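Local coordinates for protein meso-diaminopimelate dehydrogenase (Clostridium tetani, PDB 3WGY) that catalyses, in its native form, the reversible NADP-dependent oxidative deamination of meso-2,6-diaminopimelate, and here carries substitutions and binds 4-methyl-2-oxovalerate, at residues I53-L56 against E57-K60; P100-F103 against E104-E108; G126-S129 against L130-L134; P318-L321 against R322-L326. The protein carries 6 engineered substitutions. All blocks are in the same frame, centred on the assembly; numbering follows the deposited sequence.

Contact 1: I53-L56 against E57-K60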
loop_
_atom_site.group_PDB
_atom_site.type_symbol
_atom_site.label_atom_id
_atom_site.label_comp_id
_atom_site.label_asym_id
_atom_site.label_seq_id
_atom_site.Cartn_x
_atom_site.Cartn_y
_atom_site.Cartn_z
ATOM N N ILE B 53 21.926 -14.451 26.145
ATOM C CA ILE B 53 22.564 -13.727 25.058
ATOM C C ILE B 53 24.036 -14.082 24.836
ATOM O O ILE B 53 24.550 -13.939 23.728
ATOM C CB ILE B 53 22.444 -12.192 25.303
ATOM C CG1 ILE B 53 22.964 -11.413 24.100
ATOM C CG2 ILE B 53 23.232 -11.792 26.536
ATOM C CD1 ILE B 53 22.144 -11.615 22.864
ATOM N N SER B 54 24.722 -14.536 25.882
ATOM C CA SER B 54 26.139 -14.884 25.745
ATOM C C SER B 54 26.360 -16.101 24.849
ATOM O O SER B 54 27.468 -16.325 24.359
ATOM C CB SER B 54 26.751 -15.166 27.116
ATOM O OG SER B 54 26.042 -16.208 27.764
ATOM N N ARG B 55 25.310 -16.889 24.643
ATOM C CA ARG B 55 25.408 -18.087 23.814
ATOM C C ARG B 55 24.794 -17.898 22.431
ATOM O O ARG B 55 24.467 -18.872 21.749
ATOM C CB ARG B 55 24.741 -19.269 24.519
ATOM C CG ARG B 55 25.472 -19.698 25.788
ATOM C CD ARG B 55 24.606 -20.565 26.670
ATOM N NE ARG B 55 24.314 -21.879 26.102
ATOM C CZ ARG B 55 25.182 -22.887 26.039
ATOM N NH1 ARG B 55 26.417 -22.745 26.502
ATOM N NH2 ARG B 55 24.802 -24.050 25.534
ATOM N N LEU B 56 24.641 -16.644 22.017
ATOM C CA LEU B 56 24.072 -16.344 20.711
ATOM C C LEU B 56 24.910 -16.980 19.609
ATOM O O LEU B 56 24.385 -17.636 18.710
ATOM C CB LEU B 56 24.027 -14.835 20.492
ATOM C CG LEU B 56 23.482 -14.411 19.131
ATOM C CD1 LEU B 56 22.083 -14.952 18.960
ATOM C CD2 LEU B 56 23.488 -12.908 19.034
ATOM N N GLU B 57 26.220 -16.774 19.693
ATOM C CA GLU B 57 27.174 -17.306 18.729
ATOM C C GLU B 57 27.011 -18.801 18.444
ATOM O O GLU B 57 27.300 -19.265 17.344
ATOM C CB GLU B 57 28.590 -17.048 19.233
ATOM C CG GLU B 57 28.782 -17.427 20.703
ATOM C CD GLU B 57 30.219 -17.263 21.178
ATOM O OE1 GLU B 57 30.470 -17.464 22.386
ATOM O OE2 GLU B 57 31.095 -16.938 20.347
ATOM N N LEU B 58 26.547 -19.552 19.434
ATOM C CA LEU B 58 26.376 -20.993 19.283
ATOM C C LEU B 58 25.235 -21.389 18.359
ATOM O O LEU B 58 25.098 -22.559 17.994
ATOM C CB LEU B 58 26.150 -21.634 20.657
ATOM C CG LEU B 58 27.265 -21.364 21.666
ATOM C CD1 LEU B 58 26.905 -21.941 23.036
ATOM C CD2 LEU B 58 28.558 -21.962 21.141
ATOM N N TYR B 59 24.421 -20.417 17.973
ATOM C CA TYR B 59 23.279 -20.707 17.122
ATOM C C TYR B 59 23.418 -20.263 15.664
ATOM O O TYR B 59 22.421 -20.160 14.946
ATOM C CB TYR B 59 22.018 -20.099 17.759
ATOM C CG TYR B 59 21.613 -20.794 19.043
ATOM C CD1 TYR B 59 22.366 -20.645 20.213
ATOM C CD2 TYR B 59 20.514 -21.658 19.071
ATOM C CE1 TYR B 59 22.035 -21.345 21.380
ATOM C CE2 TYR B 59 20.177 -22.362 20.227
ATOM C CZ TYR B 59 20.942 -22.203 21.378
ATOM O OH TYR B 59 20.622 -22.907 22.514
ATOM N N LYS B 60 24.650 -20.025 15.222
ATOM C CA LYS B 60 24.898 -19.585 13.846
ATOM C C LYS B 60 24.350 -20.516 12.762
ATOM O O LYS B 60 23.899 -20.051 11.712
ATOM C CB LYS B 60 26.397 -19.362 13.599
ATOM C CG LYS B 60 26.700 -18.996 12.147
ATOM C CD LYS B 60 27.962 -18.159 11.978
ATOM C CE LYS B 60 29.194 -18.995 11.643
ATOM N NZ LYS B 60 29.692 -19.816 12.786
HETATM O O HOH W 1 22.060 -23.185 24.826
#
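Arg55 and Leu58 meet on the surface of two successive 3-10 turns, a local contact in the loop between strands 50-52 and 65-68. These strands belong to the parallel sheet of the probably Rossmann-type nucleotide-binding domain, in which 50-52 is the outermost strand at one end. The backbone evidence is a pair of i to i+3 hydrogen bonds. Leu58 N donates to Arg55 O at 3.2 Å with a bent N-H...O angle of 140°. The next bond, Tyr59 N to Leu56 O at 2.9 Å, is straighter. On the outer side the Leu58 CD1 methyl sits over the centre of one guanidinium face of Arg55, with CD1 3.6 Å from Arg55 CZ. The Arg55 chain reaches that position by bending at its third torsion (chi3 68°), which lays the flat group across the leucine tip. Tyr59 turns an edge of its ring to the backbone, its CD1 lying 3.1 Å from Arg55 O. Leu56 is buried against Phe35 and Phe87, and Phe35 also meets the Tyr59 ring edge-to-face. The two polar side-chain ends are joined by one water in the plane of both flat groups: it accepts from Arg55 NE at 2.9 Å and is hydrogen-bonded to Tyr59 OH at 2.7 Å.

Contact 2: P100-F103 against E104-E108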
loop_
_atom_site.group_PDB
_atom_site.type_symbol
_atom_site.label_atom_id
_atom_site.label_comp_id
_atom_site.label_asym_id
_atom_site.label_seq_id
_atom_site.Cartn_x
_atom_site.Cartn_y
_atom_site.Cartn_z
ATOM N N PRO B 100 20.177 6.746 7.464
ATOM C CA PRO B 100 21.240 6.647 6.457
ATOM C C PRO B 100 22.508 6.017 7.026
ATOM O O PRO B 100 23.132 5.165 6.395
ATOM C CB PRO B 100 21.456 8.099 6.046
ATOM C CG PRO B 100 20.078 8.670 6.152
ATOM C CD PRO B 100 19.597 8.102 7.475
ATOM N N GLN B 101 22.872 6.443 8.230
ATOM C CA GLN B 101 24.066 5.949 8.906
ATOM C C GLN B 101 23.926 4.497 9.343
ATOM O O GLN B 101 24.882 3.725 9.265
ATOM C CB GLN B 101 24.365 6.824 10.124
ATOM C CG GLN B 101 25.639 6.465 10.866
ATOM C CD GLN B 101 25.380 6.062 12.305
ATOM O OE1 GLN B 101 26.195 6.328 13.185
ATOM N NE2 GLN B 101 24.244 5.407 12.549
ATOM N N HIS B 102 22.740 4.133 9.821
ATOM C CA HIS B 102 22.496 2.770 10.267
ATOM C C HIS B 102 22.648 1.843 9.070
ATOM O O HIS B 102 23.201 0.746 9.183
ATOM C CB HIS B 102 21.086 2.653 10.847
ATOM C CG HIS B 102 20.766 1.294 11.394
ATOM N ND1 HIS B 102 21.460 0.732 12.448
ATOM C CD2 HIS B 102 19.816 0.393 11.045
ATOM C CE1 HIS B 102 20.950 -0.454 12.724
ATOM N NE2 HIS B 102 19.952 -0.684 11.886
ATOM N N PHE B 103 22.161 2.303 7.921
ATOM C CA PHE B 103 22.238 1.527 6.691
ATOM C C PHE B 103 23.686 1.202 6.341
ATOM O O PHE B 103 24.044 0.039 6.154
ATOM C CB PHE B 103 21.602 2.298 5.532
ATOM C CG PHE B 103 21.510 1.500 4.265
ATOM C CD1 PHE B 103 20.593 0.462 4.154
ATOM C CD2 PHE B 103 22.373 1.749 3.205
ATOM C CE1 PHE B 103 20.536 -0.321 3.006
ATOM C CE2 PHE B 103 22.329 0.970 2.050
ATOM C CZ PHE B 103 21.406 -0.069 1.952
ATOM N N GLU B 104 24.520 2.232 6.247
ATOM C CA GLU B 104 25.927 2.035 5.912
ATOM C C GLU B 104 26.594 1.035 6.847
ATOM O O GLU B 104 27.242 0.092 6.392
ATOM C CB GLU B 104 26.685 3.364 5.967
ATOM C CG GLU B 104 26.291 4.357 4.890
ATOM C CD GLU B 104 26.472 3.802 3.486
ATOM O OE1 GLU B 104 27.604 3.393 3.142
ATOM O OE2 GLU B 104 25.479 3.779 2.726
ATOM N N ARG B 105 26.425 1.242 8.151
ATOM C CA ARG B 105 27.022 0.367 9.160
ATOM C C ARG B 105 26.622 -1.088 8.936
ATOM O O ARG B 105 27.473 -1.980 8.850
ATOM C CB ARG B 105 26.592 0.805 10.570
ATOM C CG ARG B 105 27.157 -0.061 11.707
ATOM C CD ARG B 105 28.312 0.636 12.438
ATOM N NE ARG B 105 29.345 -0.299 12.896
ATOM C CZ ARG B 105 29.385 -0.875 14.095
ATOM N NH1 ARG B 105 28.445 -0.623 15.000
ATOM N NH2 ARG B 105 30.373 -1.712 14.389
ATOM N N MET B 106 25.318 -1.325 8.848
ATOM C CA MET B 106 24.809 -2.674 8.650
ATOM C C MET B 106 25.189 -3.253 7.290
ATOM O O MET B 106 25.378 -4.462 7.159
ATOM C CB MET B 106 23.289 -2.683 8.806
ATOM C CG MET B 106 22.807 -2.284 10.185
ATOM S SD MET B 106 23.309 -3.461 11.437
ATOM C CE MET B 106 22.095 -4.752 11.242
ATOM N N ASP B 107 25.296 -2.390 6.284
ATOM C CA ASP B 107 25.646 -2.828 4.935
ATOM C C ASP B 107 27.060 -3.401 4.903
ATOM O O ASP B 107 27.288 -4.483 4.360
ATOM C CB ASP B 107 25.527 -1.659 3.949
ATOM C CG ASP B 107 25.654 -2.103 2.500
ATOM O OD1 ASP B 107 25.031 -3.122 2.130
ATOM O OD2 ASP B 107 26.368 -1.427 1.726
ATOM N N GLU B 108 28.005 -2.677 5.492
ATOM C CA GLU B 108 29.390 -3.130 5.537
ATOM C C GLU B 108 29.490 -4.481 6.239
ATOM O O GLU B 108 30.003 -5.449 5.681
ATOM C CB GLU B 108 30.259 -2.106 6.272
ATOM C CG GLU B 108 31.151 -2.710 7.357
ATOM C CD GLU B 108 32.031 -1.683 8.032
ATOM O OE1 GLU B 108 32.932 -1.144 7.353
ATOM O OE2 GLU B 108 31.818 -1.411 9.235
#
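His102 and Met106, one turn apart on helix 99-113, form the tightly packed part of this local contact. Met106 CG lies over one face of the imidazole of His102, 3.8 Å from the ring centroid and 18° off the ring normal, which meets the geometry of a CH-pi contact. Met106 SD sits obliquely and farther out, 4.6 Å from the centroid of the His102 ring. Two torsions bring them together: His102 sends CG away from its own backbone N (chi1 -177°), while Met106 folds at chi2 (-65°). The imidazole is fixed further by a hydrogen bond from NE2 to Asp91 OD2 and by stacking on Phe93. Underneath runs regular i to i+4 bonding, with Met106 N to His102 O at 3.0 Å and Asp107 N to Phe103 O at 2.7 Å. The latter is short but less straight.

The opposite character belongs to Gln101, Glu104 and Arg105, which are exposed. Gln101 takes part through its carbonyl, which Arg105 CB approaches to 3.6 Å from Gln101 O, and Glu104 touches the preceding turn with CB and CG. Glu104 also bends back at chi2 to bring OE2 to the edge of the Phe103 ring, 3.7 Å from CD2. That ring also takes a cation-pi contact from Arg322 of the second subunit. The helix links strands 88-90 and 116-118 in a beta-alpha-beta unit. Further neighbours are helix 80-84, where Met106 packs on Pro81 and Ala84, and strand 301-303, where Asp107 OD1 bonds to Ala302 N.

Contact 3: G126-S129 against L130-L134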
loop_
_atom_site.group_PDB
_atom_site.type_symbol
_atom_site.label_atom_id
_atom_site.label_comp_id
_atom_site.label_asym_id
_atom_site.label_seq_id
_atom_site.Cartn_x
_atom_site.Cartn_y
_atom_site.Cartn_z
ATOM N N GLY B 126 8.615 1.697 7.703
ATOM C CA GLY B 126 8.078 0.434 7.238
ATOM C C GLY B 126 6.933 0.645 6.270
ATOM O O GLY B 126 7.127 1.170 5.172
ATOM N N LEU B 127 5.729 0.253 6.676
ATOM C CA LEU B 127 4.573 0.399 5.801
ATOM C C LEU B 127 4.298 1.852 5.411
ATOM O O LEU B 127 3.977 2.135 4.259
ATOM C CB LEU B 127 3.337 -0.223 6.450
ATOM C CG LEU B 127 3.548 -1.670 6.908
ATOM C CD1 LEU B 127 2.232 -2.234 7.412
ATOM C CD2 LEU B 127 4.074 -2.510 5.752
ATOM N N PHE B 128 4.423 2.777 6.354
ATOM C CA PHE B 128 4.172 4.169 6.017
ATOM C C PHE B 128 5.173 4.668 4.986
ATOM O O PHE B 128 4.819 5.423 4.082
ATOM C CB PHE B 128 4.208 5.042 7.277
ATOM C CG PHE B 128 2.928 5.010 8.070
ATOM C CD1 PHE B 128 1.936 4.082 7.783
ATOM C CD2 PHE B 128 2.723 5.898 9.112
ATOM C CE1 PHE B 128 0.759 4.044 8.530
ATOM C CE2 PHE B 128 1.546 5.867 9.864
ATOM C CZ PHE B 128 0.566 4.942 9.574
ATOM N N SER B 129 6.421 4.221 5.119
ATOM C CA SER B 129 7.488 4.598 4.205
ATOM C C SER B 129 7.133 4.156 2.789
ATOM O O SER B 129 7.257 4.924 1.841
ATOM C CB SER B 129 8.806 3.927 4.620
ATOM O OG SER B 129 9.033 4.072 6.011
ATOM N N LEU B 130 6.693 2.908 2.657
ATOM C CA LEU B 130 6.329 2.362 1.354
ATOM C C LEU B 130 5.220 3.179 0.715
ATOM O O LEU B 130 5.244 3.438 -0.490
ATOM C CB LEU B 130 5.856 0.912 1.487
ATOM C CG LEU B 130 6.918 -0.160 1.732
ATOM C CD1 LEU B 130 6.268 -1.416 2.309
ATOM C CD2 LEU B 130 7.650 -0.456 0.400
ATOM N N ASN B 131 4.242 3.580 1.523
ATOM C CA ASN B 131 3.133 4.340 0.990
ATOM C C ASN B 131 3.461 5.778 0.651
ATOM O O ASN B 131 2.833 6.347 -0.242
ATOM C CB ASN B 131 1.915 4.243 1.914
ATOM C CG ASN B 131 1.186 2.918 1.741
ATOM O OD1 ASN B 131 1.504 1.923 2.391
ATOM N ND2 ASN B 131 0.234 2.895 0.832
ATOM N N ARG B 132 4.430 6.377 1.341
ATOM C CA ARG B 132 4.821 7.746 0.985
ATOM C C ARG B 132 5.474 7.610 -0.394
ATOM O O ARG B 132 5.199 8.378 -1.312
ATOM C CB ARG B 132 5.855 8.316 1.968
ATOM C CG ARG B 132 5.369 8.520 3.392
ATOM C CD ARG B 132 6.500 9.071 4.272
ATOM N NE ARG B 132 6.205 8.888 5.688
ATOM C CZ ARG B 132 6.810 8.008 6.478
ATOM N NH1 ARG B 132 7.765 7.213 6.018
ATOM N NH2 ARG B 132 6.438 7.911 7.736
ATOM N N LEU B 133 6.333 6.605 -0.529
ATOM C CA LEU B 133 7.034 6.344 -1.779
ATOM C C LEU B 133 6.064 6.107 -2.928
ATOM O O LEU B 133 6.155 6.744 -3.981
ATOM C CB LEU B 133 7.954 5.128 -1.625
ATOM C CG LEU B 133 8.696 4.713 -2.900
ATOM C CD1 LEU B 133 9.412 5.924 -3.510
ATOM C CD2 LEU B 133 9.683 3.590 -2.571
ATOM N N LEU B 134 5.135 5.182 -2.718
ATOM C CA LEU B 134 4.134 4.866 -3.726
ATOM C C LEU B 134 3.398 6.135 -4.142
ATOM O O LEU B 134 3.222 6.408 -5.327
ATOM C CB LEU B 134 3.117 3.863 -3.163
ATOM C CG LEU B 134 2.086 3.343 -4.156
ATOM C CD1 LEU B 134 2.828 2.600 -5.266
ATOM C CD2 LEU B 134 1.071 2.423 -3.428
#
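Arg132 and the turn of Phe128 and Ser129 face each other along helix 123-138, in a local contact where nearly every residue is buried. Backbone donors are satisfied in the i to i+4 pattern. Leu130 N reaches Gly126 O at 3.1 Å, and Arg132 N reaches Phe128 O at 2.9 Å. Ser129 O takes two N-H groups: Leu133 N at 3.0 Å, nearly straight at 168°, and Arg132 N in a weak, strongly bent bond. The Ser129 hydroxyl looks back up the helix, its OG placed away from its own carbonyl carbon (chi1 -47°), and accepts from Gly126 N at 2.9 Å. The same OG is hydrogen-bonded to the C-terminal carboxylate of Leu326 of the second subunit, so this buried hydroxyl joins a backbone amide to the partner chain.

Arg132 extends from CG to NE, and its guanidinium passes over the backbone of the preceding turn, with NH2 3.7 Å from Phe128 CB. Each of its nitrogens has a partner elsewhere: NH2 forms a salt bridge with Asp124, NE bonds to Thr146 OG1, and NH1 makes a weak hydrogen bond to Leu325 O of the second subunit. The salt bridge and the bond from NE probably hold the guanidinium in place, with the weak NH1 bond adding little. Among apolar groups, Leu127 CD2 lies 4.2 Å from Leu130 CD1. The helix packs against both the antiparallel sheet and helix 276-296: Phe128 rests on Val253 and Leu271 of strands 249-258 and 264-273, while Leu127 meets Phe279 and Val283 and Leu130 meets Tyr287.

Contact 4: P318-L321 against R322-L326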
loop_
_atom_site.group_PDB
_atom_site.type_symbol
_atom_site.label_atom_id
_atom_site.label_comp_id
_atom_site.label_asym_id
_atom_site.label_seq_id
_atom_site.Cartn_x
_atom_site.Cartn_y
_atom_site.Cartn_z
ATOM N N PRO B 318 3.939 -17.800 -6.571
ATOM C CA PRO B 318 3.631 -16.722 -7.515
ATOM C C PRO B 318 2.326 -16.977 -8.261
ATOM O O PRO B 318 1.520 -16.066 -8.434
ATOM C CB PRO B 318 4.839 -16.731 -8.440
ATOM C CG PRO B 318 5.941 -17.062 -7.489
ATOM C CD PRO B 318 5.349 -18.210 -6.707
ATOM N N GLU B 319 2.119 -18.220 -8.692
ATOM C CA GLU B 319 0.902 -18.588 -9.408
ATOM C C GLU B 319 -0.340 -18.384 -8.563
ATOM O O GLU B 319 -1.349 -17.876 -9.051
ATOM C CB GLU B 319 0.938 -20.054 -9.843
ATOM C CG GLU B 319 1.719 -20.336 -11.102
ATOM C CD GLU B 319 1.548 -21.781 -11.558
ATOM O OE1 GLU B 319 2.076 -22.694 -10.882
ATOM O OE2 GLU B 319 0.866 -22.000 -12.582
ATOM N N GLU B 320 -0.268 -18.803 -7.303
ATOM C CA GLU B 320 -1.386 -18.685 -6.366
ATOM C C GLU B 320 -1.771 -17.232 -6.119
ATOM O O GLU B 320 -2.953 -16.905 -5.999
ATOM C CB GLU B 320 -1.025 -19.341 -5.032
ATOM C CG GLU B 320 -1.027 -20.864 -5.062
ATOM C CD GLU B 320 -0.519 -21.466 -3.762
ATOM O OE1 GLU B 320 -0.889 -22.621 -3.457
ATOM O OE2 GLU B 320 0.257 -20.791 -3.048
ATOM N N LEU B 321 -0.766 -16.369 -6.030
ATOM C CA LEU B 321 -1.002 -14.953 -5.809
ATOM C C LEU B 321 -1.712 -14.319 -7.005
ATOM O O LEU B 321 -2.702 -13.609 -6.833
ATOM C CB LEU B 321 0.320 -14.235 -5.541
ATOM C CG LEU B 321 1.035 -14.633 -4.246
ATOM C CD1 LEU B 321 2.258 -13.745 -4.049
ATOM C CD2 LEU B 321 0.082 -14.477 -3.071
ATOM N N ARG B 322 -1.214 -14.589 -8.211
ATOM C CA ARG B 322 -1.800 -14.040 -9.432
ATOM C C ARG B 322 -3.227 -14.517 -9.674
ATOM O O ARG B 322 -4.023 -13.806 -10.279
ATOM C CB ARG B 322 -0.936 -14.375 -10.653
ATOM C CG ARG B 322 0.427 -13.680 -10.676
ATOM C CD ARG B 322 1.130 -13.869 -12.020
ATOM N NE ARG B 322 1.571 -15.246 -12.249
ATOM C CZ ARG B 322 2.736 -15.745 -11.839
ATOM N NH1 ARG B 322 3.039 -17.013 -12.096
ATOM N NH2 ARG B 322 3.607 -14.978 -11.188
ATOM N N LYS B 323 -3.559 -15.712 -9.199
ATOM C CA LYS B 323 -4.910 -16.232 -9.382
ATOM C C LYS B 323 -5.911 -15.739 -8.338
ATOM O O LYS B 323 -7.059 -15.444 -8.668
ATOM C CB LYS B 323 -4.904 -17.762 -9.364
ATOM C CG LYS B 323 -6.313 -18.356 -9.375
ATOM C CD LYS B 323 -6.335 -19.838 -9.721
ATOM C CE LYS B 323 -5.747 -20.688 -8.608
ATOM N NZ LYS B 323 -5.990 -22.141 -8.850
ATOM N N GLU B 324 -5.472 -15.645 -7.086
ATOM C CA GLU B 324 -6.356 -15.239 -5.992
ATOM C C GLU B 324 -6.438 -13.752 -5.691
ATOM O O GLU B 324 -7.524 -13.244 -5.427
ATOM C CB GLU B 324 -5.951 -15.933 -4.682
ATOM C CG GLU B 324 -5.717 -17.426 -4.780
ATOM C CD GLU B 324 -5.082 -18.004 -3.522
ATOM O OE1 GLU B 324 -4.665 -19.176 -3.558
ATOM O OE2 GLU B 324 -4.998 -17.294 -2.496
ATOM N N LEU B 325 -5.299 -13.063 -5.732
ATOM C CA LEU B 325 -5.233 -11.644 -5.367
ATOM C C LEU B 325 -5.021 -10.548 -6.400
ATOM O O LEU B 325 -5.372 -9.395 -6.142
ATOM C CB LEU B 325 -4.154 -11.447 -4.296
ATOM C CG LEU B 325 -4.430 -11.904 -2.868
ATOM C CD1 LEU B 325 -3.269 -11.472 -1.959
ATOM C CD2 LEU B 325 -5.736 -11.291 -2.395
ATOM N N LEU B 326 -4.432 -10.876 -7.540
ATOM C CA LEU B 326 -4.161 -9.854 -8.538
ATOM C C LEU B 326 -5.422 -9.304 -9.183
ATOM O O LEU B 326 -5.724 -8.110 -8.934
ATOM C CB LEU B 326 -3.217 -10.402 -9.611
ATOM C CG LEU B 326 -2.706 -9.385 -10.631
ATOM C CD1 LEU B 326 -2.029 -8.216 -9.899
ATOM C CD2 LEU B 326 -1.723 -10.064 -11.586
ATOM O OXT LEU B 326 -6.088 -10.069 -9.915
#
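Pro318 O, Glu319 O and Glu320 O accept in turn from the amides of Arg322, Lys323 and Glu324, the i to i+4 bonding of the short helix 318-324. The first of these, Arg322 N to Pro318 O, is 3.1 Å and close to straight at 168°. Leu321 O is shared, receiving Leu325 N at 2.9 Å and, weakly, Leu326 N at 3.3 Å, so the last two residues remain tied to the helix.

Arg322 carries most of the side-chain contact. A bend at its third torsion (chi3 -69°) folds the guanidinium back over the first turn. Pro318 O then lies over the centre of one face, 3.6 Å from Arg322 CZ, besides accepting the backbone bond of the same residue. Arg322 NH2 lies against the proline ring, 3.5 Å from Pro318 CB, but the charged ends of Glu319 and Arg322 do not meet. On another side Glu324 CG passes 3.1 Å from Glu320 O. Their carboxylates are spoken for separately: Glu324 OE2 forms a salt bridge with Lys316, and Glu320 OE2 bonds to Thr317 N, as in the glutamate half of a capping box. The helix leans on the loop before it, Leu321 touching Ser314 and Lys316. Beyond lies the second subunit, where Leu321 packs on Leu306, Leu325 on Glu136 in helix 123-138, and the Leu326 carboxylate bonds to His96 ND1.

How the contacts relate
The four contacts follow one another along the chain and none touches another within a subunit. Contacts 1 and 2 belong to the parallel-sheet domain, the first beyond its edge strand 50-52 and the second on a helix between strands 88-90 and 116-118; their centres are about 23 Å apart. Contact 3 lies on the next helix, about 20 Å from contact 2 between centres, against the antiparallel sheet. Contact 4, at the C-terminus, lies about 23 Å from contact 3 and 39 Å from contact 1 between centres. Across the dimer, Arg322 of one subunit reaches contact 2 of the other and its last two residues reach contact 3, so the C-terminal segment helps join the two chains.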